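Local atomic coordinates of phospho-furanose lactonase (Mycoplasma synoviae, PDB entry 3OVG), a protein that hydrolyses phosphorylated furanose lactones such as D-xylono-1,4-lactone 5-phosphate and L-arabino-1,4-lactone 5-phosphate, as well as carboxy 1,4-lactones, using two zinc ions per subunit. Residues A[7-12]-A[129-134]; A[80-85]-A[147-152]; A[15-20]-A[327-332]. All blocks are in the same frame, centred on the assembly; numbering follows the deposited sequence.

Along the chain the segments come in the order 7-12, 15-20, 80-85, 129-134, 147-152, 327-332, so contact 1 interleaves with each of the others, while both halves of contact 2 fall between those of contact 3. Contacts 1 and 3 share the antiparallel pair of strands 7-10 and 13-16, and their centres are about 12 Å apart. Contacts 1 and 2, about 8 Å apart, meet through backbone pairing of M134 with S147 and A149; contacts 2 and 3 lie about 17 Å apart. In this TIM-barrel domain contact 1 ties strand 7-10 to the end of helix 119-131, contact 2 helix 78-88 to the loop before strand 157-160, and contact 3 the chain after strand 13-16 to that after helix 313-327.

Contact 1: A[7-12]-A[129-134]; sequences FARTVL and EIEEGM
R9, in strand 7-10, brings its guanidinium group to the last turn of helix 119-131. NH1 of R9 reaches I130 O at 3.0 Å, but the N-H is bent well off line (130°), so the bond is weak, and the oxygen lies oblique to the guanidinium plane. CG anti to the backbone N (chi1 173°) carries the chain across the gap, and a bend at chi3 turns the guanidinium onto I130. The same NH1 lies 3.6 Å from the CG2 methyl of I130, and E131 CG comes up at the guanidinium edge. A water accepts from R9 NH1 (3.2 Å) and donates to E131 OE2 (2.9 Å), joining two opposite charges that do not touch directly. Each has a firmer partner elsewhere: NE of R9 forms a salt bridge with D14, and E131 OE2 one with K333. Next, T10 OG1 accepts from L12 N at 3.1 Å, an ST turn where the chain leaves the strand. V11 then makes the apolar end of the contact, its CG1 methyl 4.1 Å from CE of the selenomethionine M134; the bend of the M134 chain at chi3 (-70°) turns CE toward V11. G133, with positive phi, is where the chain breaks from the helix before M134. Around this, strand 7-10 pairs with strand 13-16 in a β-hairpin, V11 packs against strand 94-97 and helix 78-88, M134 also touches strand 94-97, and I130 rests on helix 165-181.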
ATOM      1  N   PHE A   7     -36.241  34.572  -3.415  1.00 20.10           N
ATOM      2  CA  PHE A   7     -35.161  34.412  -4.372  1.00 19.71           C
ATOM      3  C   PHE A   7     -34.210  33.268  -4.030  1.00 20.08           C
ATOM      4  O   PHE A   7     -34.165  32.801  -2.886  1.00 20.09           O
ATOM      5  CB  PHE A   7     -34.380  35.717  -4.514  1.00 20.89           C
ATOM      6  CG  PHE A   7     -33.562  36.067  -3.308  1.00 22.33           C
ATOM      7  CD1 PHE A   7     -32.257  35.615  -3.186  1.00 22.22           C
ATOM      8  CD2 PHE A   7     -34.109  36.841  -2.286  1.00 22.35           C
ATOM      9  CE1 PHE A   7     -31.479  35.970  -2.061  1.00 22.44           C
ATOM     10  CE2 PHE A   7     -33.364  37.185  -1.171  1.00 21.05           C
ATOM     11  CZ  PHE A   7     -32.053  36.747  -1.052  1.00 23.02           C
ATOM     12  N   ALA A   8     -33.470  32.819  -5.038  1.00 18.99           N
ATOM     13  CA  ALA A   8     -32.303  31.963  -4.845  1.00 18.43           C
ATOM     14  C   ALA A   8     -31.095  32.789  -5.265  1.00 17.95           C
ATOM     15  O   ALA A   8     -31.199  33.694  -6.093  1.00 17.05           O
ATOM     16  CB  ALA A   8     -32.410  30.707  -5.683  1.00 16.92           C
ATOM     17  N   ARG A   9     -29.941  32.468  -4.720  1.00 17.15           N
ATOM     18  CA  ARG A   9     -28.766  33.289  -4.997  1.00 17.44           C
ATOM     19  C   ARG A   9     -27.808  32.531  -5.921  1.00 16.50           C
ATOM     20  O   ARG A   9     -27.124  31.621  -5.464  1.00 17.27           O
ATOM     21  CB  ARG A   9     -28.070  33.656  -3.679  1.00 17.16           C
ATOM     22  CG  ARG A   9     -26.741  34.381  -3.856  1.00 15.66           C
ATOM     23  CD  ARG A   9     -26.473  35.287  -2.666  1.00 19.08           C
ATOM     24  NE  ARG A   9     -27.514  36.301  -2.512  1.00 19.02           N
ATOM     25  CZ  ARG A   9     -27.751  36.984  -1.386  1.00 19.66           C
ATOM     26  NH1 ARG A   9     -27.038  36.771  -0.285  1.00 16.56           N
ATOM     27  NH2 ARG A   9     -28.732  37.868  -1.351  1.00 17.83           N
ATOM     28  N   THR A  10     -27.776  32.877  -7.214  1.00 15.56           N
ATOM     29  CA  THR A  10     -26.884  32.216  -8.156  1.00 14.83           C
ATOM     30  C   THR A  10     -25.613  33.015  -8.293  1.00 16.84           C
ATOM     31  O   THR A  10     -25.519  34.148  -7.786  1.00 15.31           O
ATOM     32  CB  THR A  10     -27.487  32.026  -9.591  1.00 18.31           C
ATOM     33  OG1 THR A  10     -27.455  33.262 -10.315  1.00 17.54           O
ATOM     34  CG2 THR A  10     -28.890  31.506  -9.529  1.00 15.85           C
ATOM     35  N   VAL A  11     -24.632  32.418  -8.966  1.00 13.92           N
ATOM     36  CA  VAL A  11     -23.341  33.070  -9.170  1.00 16.05           C
ATOM     37  C   VAL A  11     -23.511  34.303 -10.028  1.00 18.18           C
ATOM     38  O   VAL A  11     -22.756  35.235  -9.924  1.00 18.34           O
ATOM     39  CB  VAL A  11     -22.274  32.094  -9.763  1.00 16.84           C
ATOM     40  CG1 VAL A  11     -22.062  30.928  -8.779  1.00 15.01           C
ATOM     41  CG2 VAL A  11     -22.697  31.594 -11.172  1.00 16.50           C
ATOM     42  N   LEU A  12     -24.561  34.345 -10.828  1.00 18.90           N
ATOM     43  CA  LEU A  12     -24.764  35.528 -11.655  1.00 20.83           C
ATOM     44  C   LEU A  12     -25.767  36.480 -11.033  1.00 22.80           C
ATOM     45  O   LEU A  12     -26.137  37.457 -11.664  1.00 22.92           O
ATOM     46  CB  LEU A  12     -25.232  35.139 -13.049  1.00 18.65           C
ATOM     47  CG  LEU A  12     -24.188  34.909 -14.153  1.00 24.51           C
ATOM     48  CD1 LEU A  12     -22.747  34.798 -13.663  1.00 19.14           C
ATOM     49  CD2 LEU A  12     -24.592  33.715 -15.007  1.00 21.08           C
ATOM     50  N   GLU A 129     -19.018  35.281   2.221  1.00 16.01           N
ATOM     51  CA  GLU A 129     -19.140  34.632   0.916  1.00 16.65           C
ATOM     52  C   GLU A 129     -20.573  34.688   0.387  1.00 15.53           C
ATOM     53  O   GLU A 129     -20.783  34.823  -0.809  1.00 15.80           O
ATOM     54  CB  GLU A 129     -18.643  33.189   0.949  1.00 15.75           C
ATOM     55  CG  GLU A 129     -17.138  33.075   1.171  1.00 16.20           C
ATOM     56  CD  GLU A 129     -16.508  31.933   0.375  1.00 16.67           C
ATOM     57  OE1 GLU A 129     -16.918  30.739   0.533  1.00 15.68           O
ATOM     58  OE2 GLU A 129     -15.601  32.252  -0.410  1.00 16.33           O
ATOM     59  N   ILE A 130     -21.543  34.553   1.282  1.00 17.20           N
ATOM     60  CA  ILE A 130     -22.968  34.657   0.934  1.00 17.84           C
ATOM     61  C   ILE A 130     -23.364  36.123   0.575  1.00 17.88           C
ATOM     62  O   ILE A 130     -24.112  36.364  -0.371  1.00 18.94           O
ATOM     63  CB  ILE A 130     -23.847  34.151   2.111  1.00 17.52           C
ATOM     64  CG1 ILE A 130     -23.587  32.667   2.432  1.00 17.84           C
ATOM     65  CG2 ILE A 130     -25.314  34.339   1.816  1.00 19.33           C
ATOM     66  CD1 ILE A 130     -24.131  31.683   1.359  1.00 15.76           C
ATOM     67  N   GLU A 131     -22.833  37.100   1.318  1.00 18.31           N
ATOM     68  CA  GLU A 131     -23.306  38.485   1.224  1.00 18.99           C
ATOM     69  C   GLU A 131     -22.373  39.487   0.527  1.00 20.26           C
ATOM     70  O   GLU A 131     -22.837  40.513   0.038  1.00 21.36           O
ATOM     71  CB  GLU A 131     -23.759  39.023   2.613  1.00 21.57           C
ATOM     72  CG  GLU A 131     -24.912  38.188   3.208  1.00 23.11           C
ATOM     73  CD  GLU A 131     -25.552  38.792   4.449  1.00 25.18           C
ATOM     74  OE1 GLU A 131     -24.850  39.478   5.254  1.00 22.82           O
ATOM     75  OE2 GLU A 131     -26.764  38.526   4.625  1.00 21.94           O
ATOM     76  N   GLU A 132     -21.080  39.216   0.466  1.00 17.77           N
ATOM     77  CA  GLU A 132     -20.200  40.116  -0.251  1.00 19.96           C
ATOM     78  C   GLU A 132     -19.688  39.501  -1.551  1.00 19.32           C
ATOM     79  O   GLU A 132     -19.817  40.090  -2.625  1.00 19.19           O
ATOM     80  CB  GLU A 132     -19.040  40.531   0.646  1.00 19.68           C
ATOM     81  CG  GLU A 132     -19.492  41.380   1.827  1.00 21.70           C
ATOM     82  CD  GLU A 132     -18.354  41.637   2.788  1.00 26.01           C
ATOM     83  OE1 GLU A 132     -17.290  42.081   2.319  1.00 27.04           O
ATOM     84  OE2 GLU A 132     -18.515  41.379   3.996  1.00 28.42           O
ATOM     85  N   GLY A 133     -19.099  38.318  -1.440  1.00 17.15           N
ATOM     86  CA  GLY A 133     -18.588  37.617  -2.607  1.00 17.76           C
ATOM     87  C   GLY A 133     -17.687  36.461  -2.195  1.00 18.97           C
ATOM     88  O   GLY A 133     -17.002  36.541  -1.176  1.00 16.45           O
HETATM   89  N   MSE A 134     -17.689  35.382  -2.985  1.00 17.63           N
HETATM   90  CA  MSE A 134     -16.750  34.295  -2.745  1.00 15.89           C
HETATM   91  C   MSE A 134     -15.300  34.713  -2.947  1.00 16.12           C
HETATM   92  O   MSE A 134     -14.975  35.423  -3.889  1.00 17.82           O
HETATM   93  CB  MSE A 134     -17.068  33.122  -3.644  1.00 13.15           C
HETATM   94  CG  MSE A 134     -18.346  32.426  -3.195  1.00 16.73           C
HETATM   95 SE   MSE A 134     -18.849  31.030  -4.478  1.00 26.90          SE
HETATM   96  CE  MSE A 134     -19.386  32.257  -5.948  1.00 15.72           C
TER
HETATM   97  O   HOH W   1     -28.376  37.111   2.657  1.00 24.04           O

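Contact 2: A[80-85]-A[147-152]; sequences KTLEIA and SKAKAG
L82 and A149 make the apolar part of the contact, with the isobutyl group of L82 reaching from helix 78-88 to the loop between helix 119-131 and strand 157-160. Both of its methyls meet the single methyl of A149: CD2 of L82 is 3.9 Å from A149 CB and CD1 of L82 is 4.0 Å from it, so the fork of the leucine straddles the alanine. CD1 is also 3.6 Å from the hydroxyl oxygen of S147, a van der Waals contact of carbon with oxygen. Helix 78-88 connects the neighbouring parallel strands 63-68 and 94-97, the β-α-β crossover of a TIM barrel, and L82 is the residue by which this turn of it meets the loop. The polar bond that bears on the contact lies inside segment 147-152. S147 OG, anti to its own backbone N (chi1 -169°), accepts from A149 N at 3.1 Å with a fairly straight N-H (155°), forming an ST turn that fixes the hydroxyl beside the leucine methyl. Backbone bonds of S147 and A149 to M134 hold the two residues from behind, and M134 also packs on A149. On the helix, A85, three residues on from L82, touches V11 and V95.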
ATOM      1  N   LYS A  80     -13.351  29.222 -12.866  1.00 14.86           N
ATOM      2  CA  LYS A  80     -13.794  28.300 -13.889  1.00 17.52           C
ATOM      3  C   LYS A  80     -15.309  28.032 -13.827  1.00 18.23           C
ATOM      4  O   LYS A  80     -15.956  27.915 -14.860  1.00 18.08           O
ATOM      5  CB  LYS A  80     -13.007  27.008 -13.831  1.00 16.58           C
ATOM      6  CG  LYS A  80     -11.570  27.158 -14.308  1.00 19.12           C
ATOM      7  CD  LYS A  80     -10.927  25.792 -14.510  1.00 19.26           C
ATOM      8  CE  LYS A  80      -9.430  25.911 -14.536  1.00 29.39           C
ATOM      9  NZ  LYS A  80      -8.969  26.896 -13.477  1.00 37.18           N
ATOM     10  N   THR A  81     -15.876  27.940 -12.623  1.00 18.31           N
ATOM     11  CA  THR A  81     -17.334  27.706 -12.501  1.00 16.97           C
ATOM     12  C   THR A  81     -18.110  28.888 -13.073  1.00 18.66           C
ATOM     13  O   THR A  81     -19.139  28.710 -13.724  1.00 16.85           O
ATOM     14  CB  THR A  81     -17.729  27.428 -11.055  1.00 17.65           C
ATOM     15  OG1 THR A  81     -16.989  26.292 -10.613  1.00 16.67           O
ATOM     16  CG2 THR A  81     -19.231  27.107 -10.944  1.00 15.59           C
ATOM     17  N   LEU A  82     -17.595  30.101 -12.853  1.00 19.06           N
ATOM     18  CA  LEU A  82     -18.190  31.282 -13.470  1.00 19.74           C
ATOM     19  C   LEU A  82     -18.175  31.185 -14.979  1.00 18.03           C
ATOM     20  O   LEU A  82     -19.153  31.607 -15.599  1.00 19.57           O
ATOM     21  CB  LEU A  82     -17.521  32.599 -13.032  1.00 18.05           C
ATOM     22  CG  LEU A  82     -18.051  33.192 -11.719  1.00 22.21           C
ATOM     23  CD1 LEU A  82     -17.224  34.433 -11.324  1.00 21.07           C
ATOM     24  CD2 LEU A  82     -19.502  33.566 -11.929  1.00 21.36           C
ATOM     25  N   GLU A  83     -17.081  30.680 -15.572  1.00 17.74           N
ATOM     26  CA  GLU A  83     -17.040  30.525 -17.046  1.00 22.68           C
ATOM     27  C   GLU A  83     -18.171  29.605 -17.494  1.00 19.52           C
ATOM     28  O   GLU A  83     -18.796  29.835 -18.507  1.00 19.16           O
ATOM     29  CB  GLU A  83     -15.744  29.907 -17.570  1.00 20.75           C
ATOM     30  CG  GLU A  83     -14.446  30.719 -17.376  1.00 24.45           C
ATOM     31  CD  GLU A  83     -13.266  30.006 -18.038  1.00 29.59           C
ATOM     32  OE1 GLU A  83     -13.302  29.832 -19.277  1.00 37.40           O
ATOM     33  OE2 GLU A  83     -12.328  29.595 -17.330  1.00 33.18           O
ATOM     34  N   ILE A  84     -18.399  28.533 -16.748  1.00 19.49           N
ATOM     35  CA  ILE A  84     -19.460  27.606 -17.090  1.00 18.54           C
ATOM     36  C   ILE A  84     -20.833  28.306 -16.967  1.00 19.13           C
ATOM     37  O   ILE A  84     -21.653  28.217 -17.863  1.00 17.82           O
ATOM     38  CB  ILE A  84     -19.395  26.320 -16.224  1.00 19.41           C
ATOM     39  CG1 ILE A  84     -18.074  25.560 -16.476  1.00 19.81           C
ATOM     40  CG2 ILE A  84     -20.615  25.472 -16.496  1.00 18.35           C
ATOM     41  CD1 ILE A  84     -17.677  24.561 -15.384  1.00 15.99           C
ATOM     42  N   ALA A  85     -21.059  29.047 -15.880  1.00 17.77           N
ATOM     43  CA  ALA A  85     -22.338  29.724 -15.676  1.00 18.36           C
ATOM     44  C   ALA A  85     -22.638  30.709 -16.822  1.00 20.14           C
ATOM     45  O   ALA A  85     -23.745  30.755 -17.352  1.00 18.18           O
ATOM     46  CB  ALA A  85     -22.346  30.468 -14.301  1.00 15.80           C
ATOM     47  N   SER A 147     -14.729  37.674  -5.459  1.00 17.54           N
ATOM     48  CA  SER A 147     -15.495  37.733  -6.693  1.00 18.65           C
ATOM     49  C   SER A 147     -16.728  38.600  -6.477  1.00 19.51           C
ATOM     50  O   SER A 147     -17.157  38.765  -5.334  1.00 21.39           O
ATOM     51  CB  SER A 147     -16.005  36.322  -7.018  1.00 16.82           C
ATOM     52  OG  SER A 147     -16.539  36.269  -8.315  1.00 17.02           O
ATOM     53  N   LYS A 148     -17.309  39.135  -7.553  1.00 17.72           N
ATOM     54  CA  LYS A 148     -18.661  39.717  -7.457  1.00 22.24           C
ATOM     55  C   LYS A 148     -19.705  38.594  -7.296  1.00 18.69           C
ATOM     56  O   LYS A 148     -20.824  38.849  -6.875  1.00 20.91           O
ATOM     57  CB  LYS A 148     -19.025  40.544  -8.700  1.00 21.71           C
ATOM     58  CG  LYS A 148     -18.110  41.734  -8.992  1.00 32.54           C
ATOM     59  CD  LYS A 148     -18.648  42.538 -10.193  1.00 36.96           C
ATOM     60  CE  LYS A 148     -17.601  43.478 -10.780  1.00 41.11           C
ATOM     61  NZ  LYS A 148     -17.268  44.571  -9.818  1.00 45.45           N
ATOM     62  N   ALA A 149     -19.350  37.372  -7.687  1.00 17.48           N
ATOM     63  CA  ALA A 149     -20.253  36.227  -7.522  1.00 17.96           C
ATOM     64  C   ALA A 149     -20.316  35.850  -6.044  1.00 17.83           C
ATOM     65  O   ALA A 149     -19.289  35.806  -5.361  1.00 15.39           O
ATOM     66  CB  ALA A 149     -19.778  35.029  -8.352  1.00 18.34           C
ATOM     67  N   LYS A 150     -21.527  35.578  -5.567  1.00 19.80           N
ATOM     68  CA  LYS A 150     -21.732  35.175  -4.191  1.00 15.32           C
ATOM     69  C   LYS A 150     -22.208  33.747  -4.132  1.00 18.18           C
ATOM     70  O   LYS A 150     -22.842  33.249  -5.064  1.00 16.03           O
ATOM     71  CB  LYS A 150     -22.767  36.073  -3.498  1.00 16.55           C
ATOM     72  CG  LYS A 150     -22.429  37.555  -3.477  1.00 16.90           C
ATOM     73  CD  LYS A 150     -23.621  38.384  -3.030  1.00 20.51           C
ATOM     74  CE  LYS A 150     -23.418  39.877  -3.348  1.00 24.83           C
ATOM     75  NZ  LYS A 150     -24.649  40.673  -3.074  1.00 28.25           N
ATOM     76  N   ALA A 151     -21.882  33.096  -3.023  1.00 14.78           N
ATOM     77  CA  ALA A 151     -22.432  31.800  -2.703  1.00 17.40           C
ATOM     78  C   ALA A 151     -23.915  31.895  -2.341  1.00 18.30           C
ATOM     79  O   ALA A 151     -24.374  32.915  -1.762  1.00 15.15           O
ATOM     80  CB  ALA A 151     -21.601  31.130  -1.546  1.00 15.03           C
ATOM     81  N   GLY A 152     -24.653  30.832  -2.675  1.00 15.51           N
ATOM     82  CA  GLY A 152     -26.066  30.758  -2.380  1.00 15.06           C
ATOM     83  C   GLY A 152     -26.531  29.573  -1.535  1.00 14.93           C
ATOM     84  O   GLY A 152     -27.724  29.289  -1.471  1.00 14.72           O
TER

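Contact 3: A[15-20]-A[327-332]; sequences IPVEKL and VLAFDE
V17 and A329 meet most closely here, CG1 of V17 lying 3.6 Å from the methyl CB of A329 and 3.9 Å from its CA. With CG1 anti to the carbonyl carbon (chi1 -68°), this branch of the valine is the one laid on the alanine. Beside it, L20 brings CD1 to within 4.1 Å of L328 CB, so the tip of the leucine meets the root of the other, and the two side chains run slantwise past each other. V17 and L20 face the same way because residues 17-19 form a short 3-10 turn, in which L20 N is bonded to V17 O at 3.0 Å and K19 N to P16 O at 2.9 Å. This is plain structural packing: it joins the turn after the N-terminal β-hairpin (strands 7-10 and 13-16) to the chain that runs on from helix 313-327 of the TIM-barrel domain. Further out, backbone bonds fix both segments: V17 with K6, I15 with A8, and F330 with F7, whose rings also stack. L20 packs on A8 and I96, L328 on Q213 of strand 212-215, and A329 O accepts from K211 NZ. The side chain of L328 lies about 9 Å from that of the zinc ligand H26. All four touching residues are buried and apolar, so the two segments are held to each other by apolar packing alone, and the directional bonds lie within segment 15-20 and with the neighbours.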
ATOM      1  N   ILE A  15     -32.152  35.348  -8.315  1.00 19.87           N
ATOM      2  CA  ILE A  15     -33.258  35.199  -9.244  1.00 19.56           C
ATOM      3  C   ILE A  15     -34.530  34.819  -8.505  1.00 20.28           C
ATOM      4  O   ILE A  15     -34.472  34.225  -7.440  1.00 22.75           O
ATOM      5  CB  ILE A  15     -33.008  34.074 -10.277  1.00 20.04           C
ATOM      6  CG1 ILE A  15     -32.926  32.722  -9.574  1.00 18.50           C
ATOM      7  CG2 ILE A  15     -31.742  34.350 -11.066  1.00 21.40           C
ATOM      8  CD1 ILE A  15     -32.689  31.578 -10.532  1.00 21.82           C
ATOM      9  N   PRO A  16     -35.695  35.131  -9.088  1.00 20.36           N
ATOM     10  CA  PRO A  16     -36.930  34.641  -8.452  1.00 24.28           C
ATOM     11  C   PRO A  16     -36.905  33.118  -8.428  1.00 22.65           C
ATOM     12  O   PRO A  16     -36.443  32.495  -9.383  1.00 23.00           O
ATOM     13  CB  PRO A  16     -38.051  35.117  -9.391  1.00 22.46           C
ATOM     14  CG  PRO A  16     -37.436  36.182 -10.265  1.00 26.85           C
ATOM     15  CD  PRO A  16     -35.931  35.890 -10.328  1.00 22.36           C
ATOM     16  N   VAL A  17     -37.423  32.510  -7.372  1.00 23.38           N
ATOM     17  CA  VAL A  17     -37.362  31.056  -7.303  1.00 22.27           C
ATOM     18  C   VAL A  17     -38.095  30.358  -8.467  1.00 22.01           C
ATOM     19  O   VAL A  17     -37.787  29.225  -8.800  1.00 21.56           O
ATOM     20  CB  VAL A  17     -37.850  30.520  -5.941  1.00 22.53           C
ATOM     21  CG1 VAL A  17     -36.876  30.920  -4.836  1.00 20.15           C
ATOM     22  CG2 VAL A  17     -39.292  30.992  -5.660  1.00 23.29           C
ATOM     23  N   GLU A  18     -39.053  31.032  -9.093  1.00 25.36           N
ATOM     24  CA  GLU A  18     -39.818  30.424 -10.186  1.00 23.51           C
ATOM     25  C   GLU A  18     -38.912  30.198 -11.370  1.00 22.52           C
ATOM     26  O   GLU A  18     -39.276  29.493 -12.281  1.00 22.72           O
ATOM     27  CB  GLU A  18     -40.989  31.323 -10.592  1.00 26.25           C
ATOM     28  CG  GLU A  18     -42.017  31.553  -9.457  1.00 31.09           C
ATOM     29  CD  GLU A  18     -41.572  32.568  -8.370  1.00 30.77           C
ATOM     30  OE1 GLU A  18     -40.563  33.315  -8.529  1.00 25.01           O
ATOM     31  OE2 GLU A  18     -42.262  32.605  -7.331  1.00 36.29           O
ATOM     32  N   LYS A  19     -37.709  30.774 -11.331  1.00 21.68           N
ATOM     33  CA  LYS A  19     -36.781  30.696 -12.455  1.00 20.13           C
ATOM     34  C   LYS A  19     -35.763  29.546 -12.252  1.00 20.79           C
ATOM     35  O   LYS A  19     -34.968  29.245 -13.132  1.00 20.57           O
ATOM     36  CB  LYS A  19     -36.049  32.031 -12.585  1.00 24.09           C
ATOM     37  CG  LYS A  19     -35.861  32.533 -13.986  1.00 34.38           C
ATOM     38  CD  LYS A  19     -36.878  33.620 -14.364  1.00 37.90           C
ATOM     39  CE  LYS A  19     -36.352  35.007 -13.948  1.00 40.79           C
ATOM     40  NZ  LYS A  19     -36.808  36.143 -14.831  1.00 44.36           N
ATOM     41  N   LEU A  20     -35.793  28.923 -11.083  1.00 18.18           N
ATOM     42  CA  LEU A  20     -34.947  27.760 -10.811  1.00 19.27           C
ATOM     43  C   LEU A  20     -35.245  26.597 -11.765  1.00 19.24           C
ATOM     44  O   LEU A  20     -34.317  25.942 -12.220  1.00 17.60           O
ATOM     45  CB  LEU A  20     -35.074  27.308  -9.338  1.00 18.16           C
ATOM     46  CG  LEU A  20     -34.326  28.134  -8.261  1.00 17.06           C
ATOM     47  CD1 LEU A  20     -34.793  27.888  -6.808  1.00 15.39           C
ATOM     48  CD2 LEU A  20     -32.809  27.936  -8.337  1.00 18.53           C
ATOM     49  N   VAL A 327     -36.696  24.697  -0.882  1.00 21.05           N
ATOM     50  CA  VAL A 327     -35.537  24.531  -0.007  1.00 17.54           C
ATOM     51  C   VAL A 327     -34.357  25.454  -0.348  1.00 20.99           C
ATOM     52  O   VAL A 327     -33.523  25.704   0.515  1.00 21.51           O
ATOM     53  CB  VAL A 327     -35.068  23.071   0.057  1.00 20.68           C
ATOM     54  CG1 VAL A 327     -36.193  22.189   0.548  1.00 23.00           C
ATOM     55  CG2 VAL A 327     -34.564  22.585  -1.323  1.00 16.55           C
ATOM     56  N   LEU A 328     -34.314  25.978  -1.578  1.00 18.70           N
ATOM     57  CA  LEU A 328     -33.212  26.841  -2.011  1.00 20.17           C
ATOM     58  C   LEU A 328     -33.527  28.336  -1.881  1.00 20.71           C
ATOM     59  O   LEU A 328     -32.653  29.176  -2.110  1.00 17.57           O
ATOM     60  CB  LEU A 328     -32.809  26.527  -3.462  1.00 18.92           C
ATOM     61  CG  LEU A 328     -32.229  25.125  -3.723  1.00 16.14           C
ATOM     62  CD1 LEU A 328     -31.983  24.991  -5.236  1.00 18.85           C
ATOM     63  CD2 LEU A 328     -30.908  24.958  -2.987  1.00 16.74           C
ATOM     64  N   ALA A 329     -34.771  28.669  -1.524  1.00 19.14           N
ATOM     65  CA  ALA A 329     -35.173  30.074  -1.384  1.00 18.64           C
ATOM     66  C   ALA A 329     -34.535  30.672  -0.135  1.00 19.60           C
ATOM     67  O   ALA A 329     -34.514  30.011   0.891  1.00 19.70           O
ATOM     68  CB  ALA A 329     -36.711  30.163  -1.294  1.00 17.77           C
ATOM     69  N   PHE A 330     -34.015  31.894  -0.182  1.00 17.32           N
ATOM     70  CA  PHE A 330     -33.533  32.496   1.062  1.00 17.73           C
ATOM     71  C   PHE A 330     -34.675  32.751   2.049  1.00 21.81           C
ATOM     72  O   PHE A 330     -35.782  33.136   1.650  1.00 21.72           O
ATOM     73  CB  PHE A 330     -32.784  33.805   0.789  1.00 18.08           C
ATOM     74  CG  PHE A 330     -31.296  33.607   0.524  1.00 15.70           C
ATOM     75  CD1 PHE A 330     -30.863  32.652  -0.384  1.00 17.16           C
ATOM     76  CD2 PHE A 330     -30.353  34.369   1.185  1.00 17.74           C
ATOM     77  CE1 PHE A 330     -29.510  32.461  -0.642  1.00 16.77           C
ATOM     78  CE2 PHE A 330     -28.981  34.203   0.926  1.00 17.49           C
ATOM     79  CZ  PHE A 330     -28.558  33.257   0.025  1.00 15.34           C
ATOM     80  N   ASP A 331     -34.407  32.552   3.336  1.00 20.89           N
ATOM     81  CA  ASP A 331     -35.337  32.997   4.377  1.00 22.65           C
ATOM     82  C   ASP A 331     -35.051  34.454   4.601  1.00 24.21           C
ATOM     83  O   ASP A 331     -34.011  34.948   4.141  1.00 21.40           O
ATOM     84  CB  ASP A 331     -35.067  32.286   5.703  1.00 22.17           C
ATOM     85  CG  ASP A 331     -35.864  31.034   5.855  1.00 22.10           C
ATOM     86  OD1 ASP A 331     -36.642  30.715   4.922  1.00 25.24           O
ATOM     87  OD2 ASP A 331     -35.718  30.387   6.903  1.00 21.09           O
ATOM     88  N   GLU A 332     -35.953  35.137   5.311  1.00 24.98           N
ATOM     89  CA  GLU A 332     -35.625  36.442   5.849  1.00 27.02           C
ATOM     90  C   GLU A 332     -34.514  36.235   6.884  1.00 23.16           C
ATOM     91  O   GLU A 332     -34.484  35.208   7.574  1.00 21.31           O
ATOM     92  CB  GLU A 332     -36.831  37.128   6.522  1.00 26.62           C
ATOM     93  CG  GLU A 332     -37.977  37.566   5.560  1.00 35.26           C
ATOM     94  CD  GLU A 332     -37.480  38.204   4.247  1.00 43.73           C
ATOM     95  OE1 GLU A 332     -36.932  39.352   4.266  1.00 42.48           O
ATOM     96  OE2 GLU A 332     -37.655  37.546   3.185  1.00 46.04           O
TER